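Local structure of Exo-alpha-sialidase (Clostridium perfringens, 2V72) at residues G25-S30 and M40-W45; N78-K83 and Q128-F133. The protein binds galactose through a family 32 carbohydrate-binding module of a large sialidase toxin, probably directing the enzyme to galactose-bearing glycans. All coordinates share one frame; numbering follows the deposited sequence.

Contact 1 (G25-S30 and M40-W45). With GAL (beta-D-galactopyranose), chain C.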
loop_
_atom_site.group_PDB
_atom_site.type_symbol
_atom_site.label_atom_id
_atom_site.label_comp_id
_atom_site.label_asym_id
_atom_site.label_seq_id
_atom_site.Cartn_x
_atom_site.Cartn_y
_atom_site.Cartn_z
ATOM N N GLY A 25 11.391 -8.685 9.385
ATOM C CA GLY A 25 12.208 -9.536 8.524
ATOM C C GLY A 25 11.393 -10.556 7.753
ATOM O O GLY A 25 11.618 -10.779 6.565
ATOM N N GLN A 26 10.436 -11.158 8.445
ATOM C CA GLN A 26 9.489 -12.127 7.885
ATOM C C GLN A 26 8.470 -11.484 6.924
ATOM O O GLN A 26 7.968 -12.144 6.013
ATOM C CB GLN A 26 8.756 -12.795 9.054
ATOM C CG GLN A 26 7.570 -13.656 8.709
ATOM C CD GLN A 26 6.915 -14.236 9.943
ATOM O OE1 GLN A 26 7.593 -14.626 10.901
ATOM N NE2 GLN A 26 5.594 -14.304 9.927
ATOM N N ASP A 27 8.175 -10.201 7.144
ATOM C CA ASP A 27 7.168 -9.465 6.381
ATOM C C ASP A 27 7.758 -8.275 5.624
ATOM O O ASP A 27 7.491 -7.126 5.984
ATOM C CB ASP A 27 6.078 -8.956 7.330
ATOM C CG ASP A 27 5.399 -10.069 8.100
ATOM O OD1 ASP A 27 5.413 -11.219 7.622
ATOM O OD2 ASP A 27 4.846 -9.790 9.181
ATOM N N PRO A 28 8.567 -8.537 4.578
ATOM C CA PRO A 28 9.185 -7.424 3.846
ATOM C C PRO A 28 8.198 -6.711 2.913
ATOM O O PRO A 28 7.149 -7.262 2.584
ATOM C CB PRO A 28 10.269 -8.114 3.019
ATOM C CG PRO A 28 9.736 -9.488 2.782
ATOM C CD PRO A 28 8.940 -9.845 4.009
ATOM N N ALA A 29 8.550 -5.500 2.491
ATOM C CA ALA A 29 7.757 -4.736 1.524
ATOM C C ALA A 29 7.350 -5.524 0.268
ATOM O O ALA A 29 6.244 -5.344 -0.245
ATOM C CB ALA A 29 8.498 -3.490 1.133
ATOM N N SER A 30 8.248 -6.390 -0.208
ATOM C CA SER A 30 8.061 -7.179 -1.423
ATOM C C SER A 30 6.918 -8.186 -1.315
ATOM O O SER A 30 6.349 -8.618 -2.325
ATOM C CB SER A 30 9.355 -7.916 -1.767
ATOM O OG SER A 30 9.712 -8.840 -0.747
ATOM N N MET A 40 2.356 -10.967 3.808
ATOM C CA MET A 40 2.105 -9.534 3.974
ATOM C C MET A 40 3.365 -8.700 4.190
ATOM O O MET A 40 4.401 -9.225 4.618
ATOM C CB MET A 40 1.168 -9.310 5.157
ATOM C CG MET A 40 1.762 -9.667 6.506
ATOM S SD MET A 40 0.522 -9.567 7.796
ATOM C CE MET A 40 -0.143 -11.234 7.714
ATOM N N TRP A 41 3.258 -7.403 3.895
ATOM C CA TRP A 41 4.167 -6.413 4.443
ATOM C C TRP A 41 3.629 -6.046 5.817
ATOM O O TRP A 41 2.423 -5.894 5.998
ATOM C CB TRP A 41 4.259 -5.148 3.565
ATOM C CG TRP A 41 4.870 -3.986 4.306
ATOM C CD1 TRP A 41 6.161 -3.891 4.755
ATOM C CD2 TRP A 41 4.212 -2.773 4.725
ATOM N NE1 TRP A 41 6.348 -2.701 5.418
ATOM C CE2 TRP A 41 5.175 -1.993 5.412
ATOM C CE3 TRP A 41 2.913 -2.266 4.575
ATOM C CZ2 TRP A 41 4.880 -0.736 5.950
ATOM C CZ3 TRP A 41 2.619 -1.023 5.109
ATOM C CH2 TRP A 41 3.603 -0.265 5.790
ATOM N N HIS A 42 4.524 -5.913 6.788
ATOM C CA HIS A 42 4.126 -5.593 8.146
ATOM C C HIS A 42 5.305 -4.861 8.773
ATOM O O HIS A 42 6.466 -5.236 8.550
ATOM C CB HIS A 42 3.814 -6.896 8.891
ATOM C CG HIS A 42 3.078 -6.725 10.187
ATOM N ND1 HIS A 42 3.567 -5.976 11.232
ATOM C CD2 HIS A 42 1.919 -7.271 10.627
ATOM C CE1 HIS A 42 2.728 -6.041 12.251
ATOM N NE2 HIS A 42 1.719 -6.822 11.910
ATOM N N THR A 43 5.010 -3.807 9.531
ATOM C CA THR A 43 6.047 -3.080 10.253
ATOM C C THR A 43 6.624 -4.002 11.330
ATOM O O THR A 43 6.065 -5.072 11.585
ATOM C CB THR A 43 5.516 -1.761 10.844
ATOM O OG1 THR A 43 4.428 -2.029 11.736
ATOM C CG2 THR A 43 5.041 -0.814 9.716
ATOM N N LYS A 44 7.742 -3.622 11.947
ATOM C CA LYS A 44 8.404 -4.565 12.852
ATOM C C LYS A 44 7.627 -4.861 14.120
ATOM O O LYS A 44 7.171 -3.959 14.827
ATOM C CB LYS A 44 9.884 -4.236 13.123
ATOM C CG LYS A 44 10.203 -2.852 13.600
ATOM C CD LYS A 44 11.740 -2.681 13.744
ATOM C CE LYS A 44 12.487 -3.009 12.449
ATOM N NZ LYS A 44 13.970 -2.830 12.576
ATOM N N TRP A 45 7.470 -6.154 14.367
ATOM C CA TRP A 45 6.595 -6.684 15.407
ATOM C C TRP A 45 6.872 -6.144 16.809
ATOM O O TRP A 45 5.955 -6.067 17.625
ATOM C CB TRP A 45 6.696 -8.202 15.423
ATOM C CG TRP A 45 6.202 -8.908 14.176
ATOM C CD1 TRP A 45 5.784 -8.340 12.991
ATOM C CD2 TRP A 45 6.107 -10.325 13.992
ATOM N NE1 TRP A 45 5.438 -9.324 12.092
ATOM C CE2 TRP A 45 5.625 -10.549 12.681
ATOM C CE3 TRP A 45 6.381 -11.426 14.810
ATOM C CZ2 TRP A 45 5.402 -11.839 12.173
ATOM C CZ3 TRP A 45 6.161 -12.707 14.303
ATOM C CH2 TRP A 45 5.678 -12.903 12.996
HETATM C C1 GAL C . 1.458 -11.567 15.819
HETATM C C2 GAL C . 0.986 -11.500 14.369
HETATM C C3 GAL C . 2.021 -10.795 13.486
HETATM C C4 GAL C . 2.516 -9.485 14.104
HETATM C C5 GAL C . 2.894 -9.666 15.567
HETATM C C6 GAL C . 3.246 -8.321 16.198
HETATM O O1 GAL C . 0.396 -12.034 16.610
HETATM O O2 GAL C . 0.708 -12.800 13.888
HETATM O O3 GAL C . 1.444 -10.507 12.234
HETATM O O4 GAL C . 1.509 -8.500 14.014
HETATM O O5 GAL C . 1.824 -10.276 16.281
HETATM O O6 GAL C . 3.927 -8.532 17.417
HETATM O O HOH W 1 4.585 -12.299 5.236
#
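The indole of W45 is held at its rim by D27 and carries the galactose on one face. C4 of the sugar lies 3.4 Å above the ring plane, displaced toward the rim, so the apolar C-H patch of galactose rests on the indole in a CH-pi stack. In the ring plane, at the edge, W45 NE1 donates to D27 OD2 at 3.0 Å, although the carboxylate receives it from above its own plane. Q26 meets the six-membered part of the indole obliquely, its amide plane 78° from the ring, with OE1 3.3 Å from W45 CH2 and NE2 as near to W45 CZ2; CG anti to the backbone N (chi1 170°), with the chain extended beyond it, carries the amide there. H42 runs alongside D27, its CB 3.1 Å from D27 OD2. W45 NE1 lies over one face of the imidazole, while M40 SD sits at its edge. H42 ND1 is spent on T43 O at 2.7 Å, which fixes the ring's rotation and turns NE2 toward galactose O4, also 2.7 Å away. A water placed to donate to D27 OD1 accepts from M40 N, joining the 25-30 loop to M40, just ahead of strand 41-42. D27 is therefore a second-shell residue: its short, buried carboxylate suits anchoring W45, whose broad apolar face suits the sugar, while W45 O accepts from galactose O6.

Contact 2 (N78-K83 and Q128-F133). With GAL (beta-D-galactopyranose), chain C.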
loop_
_atom_site.group_PDB
_atom_site.type_symbol
_atom_site.label_atom_id
_atom_site.label_comp_id
_atom_site.label_asym_id
_atom_site.label_seq_id
_atom_site.Cartn_x
_atom_site.Cartn_y
_atom_site.Cartn_z
ATOM N N ASN A 78 -3.772 -7.191 13.536
ATOM C CA ASN A 78 -2.640 -6.285 13.731
ATOM C C ASN A 78 -2.219 -5.592 12.445
ATOM O O ASN A 78 -1.904 -6.247 11.444
ATOM C CB ASN A 78 -1.437 -7.023 14.338
ATOM C CG ASN A 78 -1.434 -6.993 15.853
ATOM O OD1 ASN A 78 -1.941 -6.058 16.474
ATOM N ND2 ASN A 78 -0.840 -8.009 16.456
ATOM N N GLY A 79 -2.228 -4.264 12.479
ATOM C CA GLY A 79 -1.800 -3.470 11.334
ATOM C C GLY A 79 -2.874 -3.125 10.319
ATOM O O GLY A 79 -2.563 -2.559 9.270
ATOM N N PHE A 80 -4.129 -3.481 10.605
ATOM C CA PHE A 80 -5.244 -2.967 9.826
ATOM C C PHE A 80 -5.044 -1.455 9.849
ATOM O O PHE A 80 -5.093 -0.842 10.917
ATOM C CB PHE A 80 -6.605 -3.303 10.469
ATOM C CG PHE A 80 -7.117 -4.702 10.195
ATOM C CD1 PHE A 80 -8.243 -5.169 10.871
ATOM C CD2 PHE A 80 -6.499 -5.544 9.283
ATOM C CE1 PHE A 80 -8.749 -6.458 10.640
ATOM C CE2 PHE A 80 -6.999 -6.832 9.045
ATOM C CZ PHE A 80 -8.126 -7.286 9.724
ATOM N N ILE A 81 -4.780 -0.859 8.691
ATOM C CA ILE A 81 -4.593 0.588 8.615
ATOM C C ILE A 81 -5.952 1.276 8.709
ATOM O O ILE A 81 -6.870 0.943 7.956
ATOM C CB ILE A 81 -3.840 1.012 7.325
ATOM C CG1 ILE A 81 -2.489 0.280 7.243
ATOM C CG2 ILE A 81 -3.671 2.538 7.285
ATOM C CD1 ILE A 81 -1.765 0.395 5.920
ATOM N N THR A 82 -6.073 2.214 9.649
ATOM C CA THR A 82 -7.331 2.924 9.890
ATOM C C THR A 82 -7.337 4.366 9.365
ATOM O O THR A 82 -8.395 4.900 9.032
ATOM C CB THR A 82 -7.699 2.948 11.393
ATOM O OG1 THR A 82 -6.685 3.652 12.123
ATOM C CG2 THR A 82 -7.866 1.530 11.948
ATOM N N LYS A 83 -6.164 4.994 9.320
ATOM C CA LYS A 83 -6.013 6.351 8.799
ATOM C C LYS A 83 -4.794 6.384 7.872
ATOM O O LYS A 83 -3.705 5.915 8.238
ATOM C CB LYS A 83 -5.859 7.353 9.949
ATOM C CG LYS A 83 -6.268 8.780 9.605
ATOM C CD LYS A 83 -5.940 9.760 10.726
ATOM C CE LYS A 83 -6.276 11.183 10.296
ATOM N NZ LYS A 83 -5.338 12.222 10.843
ATOM N N GLN A 128 -2.487 5.725 11.323
ATOM C CA GLN A 128 -3.003 4.963 12.448
ATOM C C GLN A 128 -3.345 3.572 11.952
ATOM O O GLN A 128 -3.740 3.404 10.800
ATOM C CB GLN A 128 -4.248 5.622 13.042
ATOM C CG GLN A 128 -3.985 6.916 13.808
ATOM C CD GLN A 128 -5.184 7.379 14.623
ATOM O OE1 GLN A 128 -5.848 6.576 15.301
ATOM N NE2 GLN A 128 -5.465 8.682 14.575
ATOM N N GLY A 129 -3.171 2.585 12.825
ATOM C CA GLY A 129 -3.420 1.184 12.511
ATOM C C GLY A 129 -3.522 0.404 13.807
ATOM O O GLY A 129 -2.967 0.824 14.822
ATOM N N VAL A 130 -4.230 -0.725 13.789
ATOM C CA VAL A 130 -4.446 -1.485 15.028
ATOM C C VAL A 130 -3.178 -2.136 15.574
ATOM O O VAL A 130 -2.354 -2.678 14.821
ATOM C CB VAL A 130 -5.679 -2.474 14.973
ATOM C CG1 VAL A 130 -6.311 -2.520 13.601
ATOM C CG2 VAL A 130 -5.330 -3.876 15.479
ATOM N N GLY A 131 -3.036 -2.044 16.896
ATOM C CA GLY A 131 -1.854 -2.506 17.605
ATOM C C GLY A 131 -0.699 -1.533 17.473
ATOM O O GLY A 131 0.353 -1.739 18.079
ATOM N N GLY A 132 -0.901 -0.472 16.689
ATOM C CA GLY A 132 0.149 0.496 16.372
ATOM C C GLY A 132 1.045 -0.004 15.250
ATOM O O GLY A 132 2.181 0.443 15.109
ATOM N N PHE A 133 0.527 -0.937 14.454
ATOM C CA PHE A 133 1.247 -1.500 13.310
ATOM C C PHE A 133 0.594 -1.117 11.984
ATOM O O PHE A 133 -0.477 -0.513 11.955
ATOM C CB PHE A 133 1.304 -3.033 13.401
ATOM C CG PHE A 133 1.867 -3.549 14.694
ATOM C CD1 PHE A 133 1.026 -4.069 15.671
ATOM C CD2 PHE A 133 3.238 -3.509 14.937
ATOM C CE1 PHE A 133 1.542 -4.546 16.876
ATOM C CE2 PHE A 133 3.767 -3.978 16.135
ATOM C CZ PHE A 133 2.917 -4.499 17.106
HETATM C C1 GAL C . 1.458 -11.567 15.819
HETATM C C2 GAL C . 0.986 -11.500 14.369
HETATM C C3 GAL C . 2.021 -10.795 13.486
HETATM C C4 GAL C . 2.516 -9.485 14.104
HETATM C C5 GAL C . 2.894 -9.666 15.567
HETATM C C6 GAL C . 3.246 -8.321 16.198
HETATM O O1 GAL C . 0.396 -12.034 16.610
HETATM O O2 GAL C . 0.708 -12.800 13.888
HETATM O O3 GAL C . 1.444 -10.507 12.234
HETATM O O4 GAL C . 1.509 -8.500 14.014
HETATM O O5 GAL C . 1.824 -10.276 16.281
HETATM O O6 GAL C . 3.927 -8.532 17.417
#
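A classic beta bulge joins the short strand 81-82 to the end of strand 121-129, where the latter runs out into the loop to F133, at the sugar-binding end of the F5/8 type C beta-sandwich. T82 and K83 both face Q128, and their amides share one acceptor: T82 N reaches Q128 O at 2.9 Å and K83 N at 3.3 Å, from the same face of the carbonyl plane and well above it. V130 N, donating to F80 O at 3.0 Å, flanks the I81-G129 non-hydrogen-bonded pair, and past the ladder G79 N donates to V130 O at 2.8 Å. Glycines suit this close approach. G79 CA points a hydrogen at F133 O, a nearly straight contact (161° at H), and G129, with no side chain, brings its CA to 3.1 Å from F80 O as the chain passes close to F133 O. G131 and G132, both at positive phi, turn the chain back, helped by the bond from G132 N to G129 O. V130 CG1 lies alongside F80 CB, a tight approach with V130 near an eclipsed chi1 (5°), and its exact fit is doubtful. T82 OG1 lies against Q128 CB. At the sugar end N78 and F133 run alongside each other, amide and ring planes 69° apart, with N78 OD1 at the ring's edge, 3.7 Å from F133 CD1. F133 CZ lies 3.9 Å from galactose C6, and N78 CB is 3.3 Å from galactose O4. R73, which hydrogen-bonds the sugar, also donates to N78 O. Main-chain bonds thus fix two neighbouring loops, so that N78 and F133 line the pocket side by side, N78 meeting galactose O4 through CB.

From the N terminus, the chain leaves strand 17-20 and enters the loop holding 25-30; contact 1 closes this loop, setting it against strand 41-42, which pairs with 135-142 in the second sheet. Contact 2 opens afterwards: 78-83 and 128-133 enclose a mostly strand-built stretch, and lie where the paired strands 84-90 and 121-129 of the first sheet turn toward the pocket. The contacts run in series, neither nesting nor crossing. They meet in space, centres about 14 Å apart: H42 CE1 lies 3.5 Å from F133 CB, and W45 O 3.4 Å from F133 CE2. Together with R73 they gather galactose-binding residues from distant parts of the sequence at one end of the sandwich.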